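Local coordinates for glycoside transferase (Listeria monocytogenes, PDB 6R2M), which probably acts as an extracellular glycoside hydrolase on exopolysaccharide, although a transferase activity has also been tentatively assigned to it, at residues Asn34-Asp39 / Lys78-Glu83; Tyr48-Ile53 / Phe104-Ala109; Gly54-Tyr59 / Ser66-Glu71; Ser74-Asn79 / Asn85-Glu90; Asn98-Asp103 / Ala131-Tyr136. All coordinates share one frame; numbering follows the deposited sequence.

Contact 1: residues Asn34-Asp39 / Lys78-Glu83; sequences NGLIVD and KNFITE
Leu36 lays its two methyl groups against the side chain of Asn79, joining the loop ahead of helix 50-62 to helix 66-79 in the helical body of the protein. Just ahead of Leu36 the chain is folded into an Asx turn. CD2 of Leu36 comes closest, 3.7 Å from ND2 of Asn79, while CD1 of Leu36 sits about 4.0 Å from Asn79 CB. The amide therefore serves as a packing surface for the leucine, not as a bonding partner; its hydrogen bond goes to His75 on the same helix. Beyond the amide, Leu36 CD2 also meets CE1 of Phe80 at 4.3 Å, obliquely to the ring. Phe80 in turn packs on Ala50 and Ile53 of helix 50-62, so the loop, the end of one helix and the start of another meet around it. Leu36 reaches this place with CG beside its backbone N (chi1 -60°). One residue earlier, Gly35 takes a positive phi of 91°, a conformation that suits glycine. Asn34 OD1 accepts the N-H of Leu36 at 3.1 Å, with the donor standing 46° above the carbonyl plane.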
# COMPACT_ATOMS: atom_id res chain seq x y z
N ASN A 34 17.62 8.70 14.01
CA ASN A 34 16.58 8.53 15.01
C ASN A 34 15.81 7.22 14.87
O ASN A 34 14.87 6.98 15.63
CB ASN A 34 15.60 9.70 14.97
CG ASN A 34 14.97 9.90 13.61
OD1 ASN A 34 15.15 9.10 12.68
ND2 ASN A 34 14.22 10.98 13.48
N GLY A 35 16.20 6.36 13.92
CA GLY A 35 15.55 5.08 13.77
C GLY A 35 14.39 5.07 12.81
O GLY A 35 13.77 4.01 12.63
N LEU A 36 14.06 6.19 12.19
CA LEU A 36 12.92 6.19 11.29
C LEU A 36 13.35 5.78 9.89
O LEU A 36 14.50 5.99 9.48
CB LEU A 36 12.25 7.57 11.25
CG LEU A 36 11.73 8.03 12.62
CD1 LEU A 36 10.79 9.22 12.49
CD2 LEU A 36 11.03 6.88 13.32
N ILE A 37 12.42 5.15 9.17
CA ILE A 37 12.66 4.68 7.81
C ILE A 37 12.43 5.82 6.83
O ILE A 37 11.36 6.45 6.83
CB ILE A 37 11.75 3.48 7.49
CG1 ILE A 37 11.81 2.43 8.61
CG2 ILE A 37 12.08 2.88 6.11
CD1 ILE A 37 13.19 1.92 8.91
N VAL A 38 13.43 6.08 5.97
CA VAL A 38 13.42 7.20 5.03
C VAL A 38 13.07 6.69 3.63
O VAL A 38 13.22 5.51 3.30
CB VAL A 38 14.78 7.93 5.04
CG1 VAL A 38 15.82 7.12 4.30
CG2 VAL A 38 14.64 9.34 4.47
N ASP A 39 12.59 7.61 2.77
CA ASP A 39 12.17 7.22 1.43
C ASP A 39 13.35 6.96 0.51
O ASP A 39 13.31 6.03 -0.31
CB ASP A 39 11.20 8.26 0.83
CG ASP A 39 11.73 9.70 0.84
OD1 ASP A 39 12.70 10.03 1.56
OD2 ASP A 39 11.13 10.53 0.13
N LYS A 78 6.02 6.47 19.20
CA LYS A 78 6.71 7.66 19.65
C LYS A 78 6.77 8.77 18.62
O LYS A 78 6.94 9.94 18.99
CB LYS A 78 8.13 7.30 20.10
CG LYS A 78 8.13 6.25 21.20
CD LYS A 78 9.25 6.48 22.21
CE LYS A 78 9.70 5.17 22.83
NZ LYS A 78 10.86 4.62 22.08
N ASN A 79 6.61 8.46 17.33
CA ASN A 79 6.83 9.46 16.29
C ASN A 79 5.63 9.70 15.40
O ASN A 79 5.59 10.75 14.75
CB ASN A 79 8.02 9.07 15.40
CG ASN A 79 9.33 9.03 16.17
OD1 ASN A 79 9.98 10.05 16.35
ND2 ASN A 79 9.70 7.84 16.64
N PHE A 80 4.66 8.78 15.33
CA PHE A 80 3.58 8.91 14.37
C PHE A 80 2.20 9.04 15.01
O PHE A 80 1.36 9.78 14.48
CB PHE A 80 3.55 7.70 13.42
CG PHE A 80 4.72 7.63 12.47
CD1 PHE A 80 5.91 7.01 12.85
CD2 PHE A 80 4.63 8.16 11.19
CE1 PHE A 80 6.99 6.93 11.96
CE2 PHE A 80 5.71 8.09 10.30
CZ PHE A 80 6.88 7.47 10.69
N ILE A 81 1.94 8.36 16.11
CA ILE A 81 0.59 8.31 16.68
C ILE A 81 0.38 9.49 17.61
O ILE A 81 1.15 9.70 18.56
CB ILE A 81 0.35 6.98 17.41
CG1 ILE A 81 0.51 5.83 16.42
CG2 ILE A 81 -1.06 6.99 17.99
CD1 ILE A 81 0.42 4.46 17.05
N THR A 82 -0.68 10.26 17.35
CA THR A 82 -1.00 11.39 18.20
C THR A 82 -1.70 10.94 19.48
O THR A 82 -2.09 9.78 19.63
CB THR A 82 -1.89 12.38 17.47
OG1 THR A 82 -3.20 11.82 17.29
CG2 THR A 82 -1.28 12.76 16.13
N GLU A 83 -1.90 11.89 20.39
CA GLU A 83 -2.57 11.56 21.64
C GLU A 83 -4.04 11.21 21.42
O GLU A 83 -4.63 10.54 22.27
CB GLU A 83 -2.43 12.71 22.64
CG GLU A 83 -3.25 13.95 22.32
CD GLU A 83 -2.94 15.10 23.27
OE1 GLU A 83 -2.58 14.83 24.44
OE2 GLU A 83 -3.07 16.27 22.84

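Contact 2: residues Tyr48-Ile53 / Phe104-Ala109; sequences YLAESI and FRITEA
Ile106 packs end-on into helix 50-62, its CD1 lying 3.8 Å from the carbonyl O of Ala50 and 4.3 Å from Ala50 CB. On the next turn, CG2 of Ile53 completes the apolar patch at 4.4 Å from the same Ile106 CD1. Leu76 of helix 66-79 touches both isoleucines, so this half of the contact is a buried junction of three helices. The packing is consistent with the (alpha/alpha)6 barrel of family 8 glycoside hydrolases, to which this protein probably belongs.

The other half is polar and looser. Arg105 starts out extended and then bends at chi3 (-60°), which carries its guanidinium alongside the first turn of helix 50-62, with NH1 3.6 Å from Glu51 CA. Two waters sit at the edge of the guanidinium, in its plane. One accepts from Arg105 NH1 and donates to Ala50 O, at 2.8 Å from that oxygen; the other accepts from Arg105 NH2 and donates to Glu51 OE2.

Glu51 OE2 stays 4.5 Å from Arg105 NH2 and stands well out of the guanidinium plane, so the pair is not a salt bridge; the carboxylate and guanidinium planes are 76° apart. This water-separated attraction is probably weaker than the direct salt bridge from Arg105 NH1 to Asp102, which would mainly fix the guanidinium.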
# COMPACT_ATOMS: atom_id res chain seq x y z
N TYR A 48 9.89 10.74 6.18
CA TYR A 48 9.76 9.60 7.08
C TYR A 48 8.28 9.22 7.11
O TYR A 48 7.52 9.72 7.93
CB TYR A 48 10.30 9.93 8.46
CG TYR A 48 11.66 10.58 8.38
CD1 TYR A 48 12.78 9.84 8.04
CD2 TYR A 48 11.80 11.94 8.61
CE1 TYR A 48 14.03 10.45 7.95
CE2 TYR A 48 13.04 12.55 8.52
CZ TYR A 48 14.14 11.80 8.18
OH TYR A 48 15.38 12.41 8.10
N LEU A 49 7.89 8.32 6.21
CA LEU A 49 6.50 8.11 5.83
C LEU A 49 5.83 7.03 6.67
O LEU A 49 6.43 5.99 6.95
CB LEU A 49 6.41 7.71 4.35
CG LEU A 49 7.01 8.71 3.36
CD1 LEU A 49 7.15 8.06 1.99
CD2 LEU A 49 6.12 9.93 3.26
N ALA A 50 4.56 7.27 7.06
CA ALA A 50 3.77 6.20 7.65
C ALA A 50 3.65 5.04 6.69
O ALA A 50 3.55 3.87 7.11
CB ALA A 50 2.38 6.72 8.05
N GLU A 51 3.66 5.33 5.39
CA GLU A 51 3.63 4.31 4.36
C GLU A 51 4.82 3.36 4.51
O GLU A 51 4.67 2.13 4.48
CB GLU A 51 3.64 4.99 3.00
CG GLU A 51 3.76 4.07 1.81
CD GLU A 51 3.81 4.87 0.54
OE1 GLU A 51 4.90 5.38 0.20
OE2 GLU A 51 2.76 5.02 -0.09
N SER A 52 6.01 3.93 4.69
CA SER A 52 7.22 3.12 4.77
C SER A 52 7.23 2.24 6.02
O SER A 52 7.51 1.04 5.94
CB SER A 52 8.46 3.99 4.73
OG SER A 52 8.47 4.79 3.57
N ILE A 53 6.94 2.82 7.20
CA ILE A 53 6.97 2.01 8.41
C ILE A 53 5.89 0.94 8.35
O ILE A 53 6.11 -0.20 8.77
CB ILE A 53 6.88 2.88 9.69
CG1 ILE A 53 7.15 2.04 10.95
CG2 ILE A 53 5.53 3.58 9.81
CD1 ILE A 53 7.30 2.88 12.23
N PHE A 104 -4.88 1.97 7.16
CA PHE A 104 -5.34 0.63 6.79
C PHE A 104 -4.19 -0.36 6.78
O PHE A 104 -4.30 -1.48 7.29
CB PHE A 104 -6.00 0.66 5.40
CG PHE A 104 -7.32 1.37 5.34
CD1 PHE A 104 -8.14 1.50 6.46
CD2 PHE A 104 -7.74 1.91 4.13
CE1 PHE A 104 -9.36 2.15 6.36
CE2 PHE A 104 -8.94 2.56 4.02
CZ PHE A 104 -9.76 2.68 5.14
N ARG A 105 -3.06 0.03 6.19
CA ARG A 105 -1.92 -0.87 6.10
C ARG A 105 -1.37 -1.20 7.48
O ARG A 105 -1.09 -2.35 7.79
CB ARG A 105 -0.83 -0.25 5.23
CG ARG A 105 0.34 -1.20 5.03
CD ARG A 105 1.47 -0.54 4.25
NE ARG A 105 1.02 -0.11 2.93
CZ ARG A 105 0.77 1.15 2.59
NH1 ARG A 105 0.89 2.14 3.48
NH2 ARG A 105 0.39 1.42 1.35
N ILE A 106 -1.24 -0.19 8.34
CA ILE A 106 -0.65 -0.40 9.66
C ILE A 106 -1.57 -1.26 10.52
O ILE A 106 -1.12 -2.18 11.20
CB ILE A 106 -0.35 0.96 10.32
CG1 ILE A 106 0.92 1.55 9.67
CG2 ILE A 106 -0.14 0.82 11.83
CD1 ILE A 106 1.13 3.05 9.90
N THR A 107 -2.88 -0.95 10.52
CA THR A 107 -3.79 -1.73 11.35
C THR A 107 -3.90 -3.15 10.85
O THR A 107 -3.95 -4.08 11.65
CB THR A 107 -5.17 -1.08 11.43
OG1 THR A 107 -5.73 -0.91 10.11
CG2 THR A 107 -5.07 0.27 12.12
N GLU A 108 -3.88 -3.36 9.52
CA GLU A 108 -3.85 -4.72 8.99
C GLU A 108 -2.62 -5.47 9.48
O GLU A 108 -2.71 -6.62 9.89
CB GLU A 108 -3.90 -4.70 7.47
CG GLU A 108 -5.31 -4.59 6.92
CD GLU A 108 -6.15 -5.80 7.30
OE1 GLU A 108 -5.84 -6.91 6.82
OE2 GLU A 108 -7.11 -5.65 8.07
N ALA A 109 -1.46 -4.81 9.47
CA ALA A 109 -0.24 -5.46 9.93
C ALA A 109 -0.34 -5.82 11.41
O ALA A 109 0.08 -6.91 11.82
CB ALA A 109 0.95 -4.55 9.65
O HOH W 1 1.29 2.35 6.33
O HOH W 2 0.48 4.35 0.63

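Contact 3: residues Gly54-Tyr59 / Ser66-Glu71; sequences GLYMEY and SKTFQE
Met57 and Phe69 make a Met-aromatic contact where helix 50-62 faces helix 66-79, the next helix along the chain, close to the short turn that joins them. The backbones come near here, with the two CA atoms 5.8 Å apart. Phe69 reaches across with CG anti to its own N (chi1 -173°), and the edge of its ring meets the backbone carbonyl of Met57: the O lies near the ring plane, 3.5 Å from Phe69 CE2. The methionine chain crosses the phenylalanine at about a right angle. A bend at chi3 (61°) turns Met57 CE back to the ring, 3.6 Å from Phe69 CZ, and SD of Met57 stands 5.4 Å from the ring centroid in an oblique position. Further out, Tyr122 meets Phe69 edge-to-face, and Ala113 of helix 100-116 also touches it.

The second pair is smaller. The methyl CG2 of Thr68 comes to 3.6 Å from Tyr56 OH, again with the side chains crossing at about a right angle. The hydroxyl of Thr68 is engaged elsewhere, with Asp65, which leaves the methyl to do the touching. Two consecutive antiparallel helices joined by a few residues and held by buried side chains form a helical hairpin.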
# COMPACT_ATOMS: atom_id res chain seq x y z
N GLY A 54 4.72 1.26 7.78
CA GLY A 54 3.68 0.25 7.66
C GLY A 54 4.07 -0.89 6.73
O GLY A 54 3.76 -2.06 6.99
N LEU A 55 4.74 -0.57 5.62
CA LEU A 55 5.19 -1.62 4.71
C LEU A 55 6.27 -2.48 5.36
O LEU A 55 6.28 -3.71 5.20
CB LEU A 55 5.71 -1.00 3.41
CG LEU A 55 4.63 -0.53 2.45
CD1 LEU A 55 5.23 0.47 1.48
CD2 LEU A 55 4.01 -1.72 1.71
N TYR A 56 7.17 -1.85 6.11
CA TYR A 56 8.17 -2.62 6.83
C TYR A 56 7.52 -3.52 7.87
O TYR A 56 7.89 -4.69 8.00
CB TYR A 56 9.17 -1.66 7.46
CG TYR A 56 10.45 -2.29 7.95
CD1 TYR A 56 11.01 -3.40 7.33
CD2 TYR A 56 11.10 -1.77 9.05
CE1 TYR A 56 12.20 -3.96 7.80
CE2 TYR A 56 12.27 -2.32 9.54
CZ TYR A 56 12.81 -3.41 8.90
OH TYR A 56 13.99 -3.94 9.40
N MET A 57 6.52 -3.00 8.59
CA MET A 57 5.78 -3.85 9.53
C MET A 57 5.14 -5.03 8.83
O MET A 57 5.17 -6.16 9.35
CB MET A 57 4.71 -3.02 10.24
CG MET A 57 5.31 -2.09 11.27
SD MET A 57 4.15 -0.85 11.94
CE MET A 57 2.91 -1.93 12.69
N GLU A 58 4.53 -4.79 7.66
CA GLU A 58 3.93 -5.88 6.89
C GLU A 58 4.97 -6.94 6.54
O GLU A 58 4.73 -8.14 6.73
CB GLU A 58 3.29 -5.28 5.63
CG GLU A 58 2.59 -6.27 4.75
CD GLU A 58 1.87 -5.60 3.59
OE1 GLU A 58 1.53 -4.40 3.71
OE2 GLU A 58 1.63 -6.27 2.56
N TYR A 59 6.14 -6.51 6.06
CA TYR A 59 7.21 -7.44 5.74
C TYR A 59 7.64 -8.24 6.97
O TYR A 59 7.85 -9.45 6.88
CB TYR A 59 8.41 -6.68 5.15
CG TYR A 59 9.54 -7.61 4.80
CD1 TYR A 59 9.56 -8.29 3.58
CD2 TYR A 59 10.57 -7.86 5.71
CE1 TYR A 59 10.58 -9.16 3.26
CE2 TYR A 59 11.60 -8.74 5.40
CZ TYR A 59 11.60 -9.39 4.18
OH TYR A 59 12.61 -10.29 3.86
N SER A 66 9.37 -11.04 15.26
CA SER A 66 8.63 -10.29 16.27
C SER A 66 9.47 -9.19 16.91
O SER A 66 8.93 -8.14 17.27
CB SER A 66 8.10 -11.25 17.33
OG SER A 66 9.17 -11.63 18.17
N LYS A 67 10.76 -9.43 17.07
CA LYS A 67 11.60 -8.42 17.72
C LYS A 67 11.68 -7.15 16.89
O LYS A 67 11.48 -6.04 17.42
CB LYS A 67 13.00 -8.98 17.97
CG LYS A 67 14.01 -7.94 18.40
CD LYS A 67 15.34 -8.60 18.72
CE LYS A 67 16.42 -7.58 19.00
NZ LYS A 67 16.73 -6.77 17.78
N THR A 68 11.97 -7.27 15.60
CA THR A 68 12.02 -6.06 14.77
C THR A 68 10.63 -5.45 14.61
O THR A 68 10.51 -4.23 14.57
CB THR A 68 12.67 -6.36 13.41
OG1 THR A 68 13.90 -7.09 13.63
CG2 THR A 68 13.02 -5.05 12.66
N PHE A 69 9.58 -6.27 14.57
CA PHE A 69 8.23 -5.74 14.49
C PHE A 69 7.92 -4.84 15.69
O PHE A 69 7.39 -3.74 15.54
CB PHE A 69 7.20 -6.88 14.39
CG PHE A 69 5.80 -6.40 14.14
CD1 PHE A 69 4.98 -6.07 15.20
CD2 PHE A 69 5.33 -6.20 12.84
CE1 PHE A 69 3.69 -5.60 14.99
CE2 PHE A 69 4.04 -5.71 12.61
CZ PHE A 69 3.22 -5.41 13.69
N GLN A 70 8.23 -5.31 16.90
CA GLN A 70 7.96 -4.50 18.09
C GLN A 70 8.82 -3.24 18.10
O GLN A 70 8.35 -2.19 18.56
CB GLN A 70 8.19 -5.34 19.36
CG GLN A 70 8.09 -4.56 20.68
CD GLN A 70 6.76 -3.85 20.86
OE1 GLN A 70 5.71 -4.39 20.53
NE2 GLN A 70 6.80 -2.63 21.39
N GLU A 71 10.05 -3.31 17.59
CA GLU A 71 10.86 -2.10 17.51
C GLU A 71 10.18 -1.06 16.63
O GLU A 71 10.18 0.13 16.95
CB GLU A 71 12.26 -2.42 16.97
CG GLU A 71 13.15 -3.04 18.02
CD GLU A 71 14.35 -3.72 17.43
OE1 GLU A 71 14.49 -3.72 16.20
OE2 GLU A 71 15.16 -4.27 18.22

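Contact 4: residues Ser74-Asn79 / Asn85-Glu90; sequences SHLEKN and NFIKWE
The loop after helix 66-79 turns and passes across the C-terminal end of that helix; Leu76 and Ile87 are where the two touch. CD1 of Leu76 lies 4.5 Å from CG2 of Ile87, a light apolar contact. Ile106 of helix 100-116 touches both side chains and so fills in behind them.

The other meeting point is looser and partly water-mediated. Lys88, its chain fully extended beyond CB, runs past Asn79, with Lys88 CD 4.4 Å from Asn79 O. A water donates to Asn79 O at 2.8 Å and accepts only weakly from Lys88 NZ, whose stronger partner is the carbonyl of Thr92. Asn79 also holds its own helix turn: ND2 gives a hydrogen bond to His75 O at 3.1 Å, in the carbonyl plane and on a lone pair. That oxygen also accepts from Asn79 N, so it is gripped twice by one residue. The backbone hydrogen bond between Lys88 N and Phe80 O closes the loop, leaving a helix C-terminus covered by the segment that leads on to helix 100-116 in the helical body.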
# COMPACT_ATOMS: atom_id res chain seq x y z
N SER A 74 7.23 0.54 18.44
CA SER A 74 7.71 1.57 19.35
C SER A 74 7.98 2.87 18.61
O SER A 74 7.62 3.95 19.10
CB SER A 74 8.96 1.10 20.09
OG SER A 74 8.61 0.16 21.09
N HIS A 75 8.64 2.80 17.45
CA HIS A 75 8.86 4.01 16.66
C HIS A 75 7.55 4.61 16.20
O HIS A 75 7.39 5.84 16.15
CB HIS A 75 9.75 3.72 15.45
CG HIS A 75 11.18 3.44 15.78
ND1 HIS A 75 11.95 4.28 16.55
CD2 HIS A 75 11.98 2.40 15.45
CE1 HIS A 75 13.16 3.77 16.68
NE2 HIS A 75 13.21 2.63 16.02
N LEU A 76 6.60 3.76 15.83
CA LEU A 76 5.28 4.24 15.46
C LEU A 76 4.63 5.01 16.60
O LEU A 76 4.09 6.11 16.40
CB LEU A 76 4.41 3.06 15.03
CG LEU A 76 3.06 3.39 14.41
CD1 LEU A 76 3.27 3.99 13.01
CD2 LEU A 76 2.19 2.13 14.35
N GLU A 77 4.69 4.46 17.81
CA GLU A 77 4.03 5.09 18.95
C GLU A 77 4.69 6.40 19.31
O GLU A 77 4.01 7.36 19.68
CB GLU A 77 4.03 4.15 20.15
CG GLU A 77 3.12 2.96 19.96
CD GLU A 77 3.33 1.90 21.01
OE1 GLU A 77 4.44 1.83 21.58
OE2 GLU A 77 2.39 1.12 21.25
N LYS A 78 6.02 6.47 19.20
CA LYS A 78 6.71 7.66 19.65
C LYS A 78 6.77 8.77 18.62
O LYS A 78 6.94 9.94 18.99
CB LYS A 78 8.13 7.30 20.10
CG LYS A 78 8.13 6.25 21.20
CD LYS A 78 9.25 6.48 22.21
CE LYS A 78 9.70 5.17 22.83
NZ LYS A 78 10.86 4.62 22.08
N ASN A 79 6.61 8.46 17.33
CA ASN A 79 6.83 9.46 16.29
C ASN A 79 5.63 9.70 15.40
O ASN A 79 5.59 10.75 14.75
CB ASN A 79 8.02 9.07 15.40
CG ASN A 79 9.33 9.03 16.17
OD1 ASN A 79 9.98 10.05 16.35
ND2 ASN A 79 9.70 7.84 16.64
N ASN A 85 -4.91 9.33 18.80
CA ASN A 85 -4.87 8.05 18.12
C ASN A 85 -4.96 8.18 16.60
O ASN A 85 -5.39 7.25 15.92
CB ASN A 85 -5.97 7.11 18.62
CG ASN A 85 -5.77 6.73 20.07
OD1 ASN A 85 -4.80 6.07 20.42
ND2 ASN A 85 -6.70 7.16 20.92
N PHE A 86 -4.54 9.33 16.07
CA PHE A 86 -4.34 9.47 14.63
C PHE A 86 -2.90 9.09 14.29
O PHE A 86 -2.00 9.19 15.12
CB PHE A 86 -4.61 10.90 14.17
CG PHE A 86 -6.05 11.32 14.30
CD1 PHE A 86 -6.96 11.05 13.29
CD2 PHE A 86 -6.48 11.99 15.43
CE1 PHE A 86 -8.29 11.45 13.43
CE2 PHE A 86 -7.80 12.37 15.58
CZ PHE A 86 -8.71 12.10 14.58
N ILE A 87 -2.70 8.64 13.06
CA ILE A 87 -1.36 8.31 12.55
C ILE A 87 -0.98 9.40 11.56
O ILE A 87 -1.59 9.51 10.49
CB ILE A 87 -1.31 6.92 11.88
CG1 ILE A 87 -1.67 5.81 12.87
CG2 ILE A 87 0.10 6.66 11.33
CD1 ILE A 87 -1.77 4.42 12.21
N LYS A 88 0.01 10.23 11.92
CA LYS A 88 0.53 11.22 10.98
C LYS A 88 1.04 10.53 9.71
O LYS A 88 1.73 9.52 9.79
CB LYS A 88 1.68 11.99 11.61
CG LYS A 88 1.31 12.86 12.78
CD LYS A 88 2.57 13.53 13.29
CE LYS A 88 2.29 14.50 14.41
NZ LYS A 88 3.57 15.12 14.86
N TRP A 89 0.71 11.08 8.54
CA TRP A 89 1.17 10.43 7.31
C TRP A 89 2.69 10.55 7.15
O TRP A 89 3.28 9.74 6.43
CB TRP A 89 0.43 10.98 6.08
CG TRP A 89 0.85 12.35 5.63
CD1 TRP A 89 0.30 13.54 6.02
CD2 TRP A 89 1.90 12.67 4.71
NE1 TRP A 89 0.95 14.59 5.39
CE2 TRP A 89 1.93 14.08 4.59
CE3 TRP A 89 2.82 11.91 3.97
CZ2 TRP A 89 2.85 14.74 3.76
CZ3 TRP A 89 3.73 12.58 3.15
CH2 TRP A 89 3.74 13.97 3.06
N GLU A 90 3.33 11.51 7.81
CA GLU A 90 4.79 11.52 7.94
C GLU A 90 5.15 12.11 9.29
O GLU A 90 4.37 12.84 9.91
CB GLU A 90 5.46 12.28 6.78
CG GLU A 90 5.29 13.79 6.79
CD GLU A 90 6.09 14.46 5.68
OE1 GLU A 90 7.03 13.82 5.14
OE2 GLU A 90 5.77 15.62 5.34
O HOH W 3 6.48 13.39 14.40

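Contact 5: residues Asn98-Asp103 / Ala131-Tyr136; sequences NAIVDD and ANTKKY
Thr133 gives its hydroxyl proton to Asp103 across two helices, with OG1 2.7 Å from Asp103 OD2. The approach is from above the carboxylate plane, 38° out of it. Thr133 OG1 lies beside the backbone N (chi1 -66°), which leaves CG2 pointing at the other helix as well: this methyl is 3.5 Å from Asp103 OD2 and 3.9 Å from Ile100 CG2. Ile100 holds CG1 in the crowded position between its backbone N and carbonyl carbon (chi1 63°), so CG2, not the longer branch, faces the threonine. The contact joins the first turn of helix 100-116 to the last turns of helix 120-136, neighbours in the helical bundle. From the opposite face of the carboxylate, Asn98 ND2 reaches the same Asp103 OD2 at 2.8 Å, on the syn side but tilted out of the carboxylate plane. Asp103 OD2 lies in the plane of the Asn98 amide, whose OD1 takes the backbone N-H of Tyr147. Ile87 packs against the aspartate from the loop before.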
# COMPACT_ATOMS: atom_id res chain seq x y z
N ASN A 98 -3.64 12.51 8.65
CA ASN A 98 -3.33 11.11 8.37
C ASN A 98 -3.41 10.88 6.85
O ASN A 98 -3.56 11.81 6.06
CB ASN A 98 -4.31 10.20 9.12
CG ASN A 98 -5.72 10.32 8.58
OD1 ASN A 98 -6.13 11.39 8.13
ND2 ASN A 98 -6.47 9.21 8.56
N ALA A 99 -3.34 9.62 6.44
CA ALA A 99 -3.74 9.18 5.10
C ALA A 99 -4.38 7.82 5.29
O ALA A 99 -3.73 6.92 5.85
CB ALA A 99 -2.55 9.10 4.14
N ILE A 100 -5.65 7.65 4.89
CA ILE A 100 -6.35 6.43 5.31
C ILE A 100 -5.65 5.18 4.79
O ILE A 100 -5.64 4.15 5.47
CB ILE A 100 -7.84 6.43 4.90
CG1 ILE A 100 -8.03 6.46 3.38
CG2 ILE A 100 -8.59 7.52 5.65
CD1 ILE A 100 -9.52 6.40 2.95
N VAL A 101 -5.02 5.25 3.61
CA VAL A 101 -4.36 4.08 3.05
C VAL A 101 -3.26 3.59 3.99
O VAL A 101 -3.05 2.38 4.14
CB VAL A 101 -3.83 4.38 1.63
CG1 VAL A 101 -2.80 5.55 1.61
CG2 VAL A 101 -3.30 3.12 0.95
N ASP A 102 -2.57 4.53 4.65
CA ASP A 102 -1.49 4.17 5.57
C ASP A 102 -2.03 3.66 6.90
O ASP A 102 -1.42 2.77 7.51
CB ASP A 102 -0.55 5.37 5.77
CG ASP A 102 0.11 5.81 4.46
OD1 ASP A 102 0.35 4.94 3.60
OD2 ASP A 102 0.36 7.02 4.28
N ASP A 103 -3.18 4.20 7.36
CA ASP A 103 -3.82 3.65 8.55
C ASP A 103 -4.24 2.22 8.32
O ASP A 103 -4.02 1.35 9.16
CB ASP A 103 -5.06 4.45 8.95
CG ASP A 103 -4.77 5.89 9.27
OD1 ASP A 103 -3.59 6.31 9.33
OD2 ASP A 103 -5.77 6.62 9.48
N ALA A 131 -10.93 2.21 14.42
CA ALA A 131 -12.22 2.80 14.75
C ALA A 131 -12.16 4.31 14.65
O ALA A 131 -13.08 4.96 14.13
CB ALA A 131 -12.65 2.36 16.15
N ASN A 132 -11.05 4.90 15.09
CA ASN A 132 -10.87 6.34 14.97
C ASN A 132 -10.78 6.78 13.51
O ASN A 132 -11.33 7.82 13.14
CB ASN A 132 -9.62 6.75 15.76
CG ASN A 132 -9.51 8.22 15.94
OD1 ASN A 132 -10.30 8.83 16.64
ND2 ASN A 132 -8.49 8.82 15.32
N THR A 133 -10.09 6.00 12.67
CA THR A 133 -10.02 6.34 11.25
C THR A 133 -11.39 6.31 10.60
O THR A 133 -11.75 7.20 9.82
CB THR A 133 -9.08 5.36 10.54
OG1 THR A 133 -7.75 5.55 11.02
CG2 THR A 133 -9.13 5.58 9.03
N LYS A 134 -12.17 5.27 10.89
CA LYS A 134 -13.52 5.17 10.35
C LYS A 134 -14.39 6.33 10.81
O LYS A 134 -15.22 6.84 10.03
CB LYS A 134 -14.14 3.84 10.77
CG LYS A 134 -15.62 3.69 10.43
CD LYS A 134 -16.14 2.35 10.94
CE LYS A 134 -17.65 2.29 11.03
NZ LYS A 134 -18.05 0.98 11.62
N LYS A 135 -14.22 6.77 12.05
CA LYS A 135 -15.08 7.81 12.62
C LYS A 135 -14.80 9.18 11.99
O LYS A 135 -15.74 9.90 11.62
CB LYS A 135 -14.91 7.86 14.14
CG LYS A 135 -15.70 8.98 14.83
CD LYS A 135 -15.60 8.84 16.34
CE LYS A 135 -16.38 9.96 17.02
NZ LYS A 135 -16.19 9.91 18.49
N TYR A 136 -13.53 9.55 11.86
CA TYR A 136 -13.18 10.92 11.50
C TYR A 136 -12.81 11.10 10.04
O TYR A 136 -13.10 12.16 9.47
CB TYR A 136 -12.03 11.41 12.38
CG TYR A 136 -12.48 11.69 13.79
CD1 TYR A 136 -13.21 12.84 14.08
CD2 TYR A 136 -12.23 10.79 14.82
CE1 TYR A 136 -13.66 13.09 15.37
CE2 TYR A 136 -12.68 11.04 16.12
CZ TYR A 136 -13.39 12.20 16.38
OH TYR A 136 -13.83 12.45 17.66

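All five contacts lie on four helices that succeed one another in the chain, 50-62, 66-79, 100-116 and 120-136, on the loops joining them and on the loop that leads into the first. Contacts 1 and 4 share Lys78 and Asn79, and their centres are about 5 Å apart. Contact 2 touches all four others, its centre about 9 to 11 Å from theirs and about 8 Å from the centre of the chain. Contacts 3 and 5 are the most distant pair, centres about 20 Å apart. In sequence, contacts 3 and 4 fall between the two segments of contact 2, whereas contacts 2 and 5 alternate. Neighbouring helices and loops are thus tied in overlapping steps into one helical body.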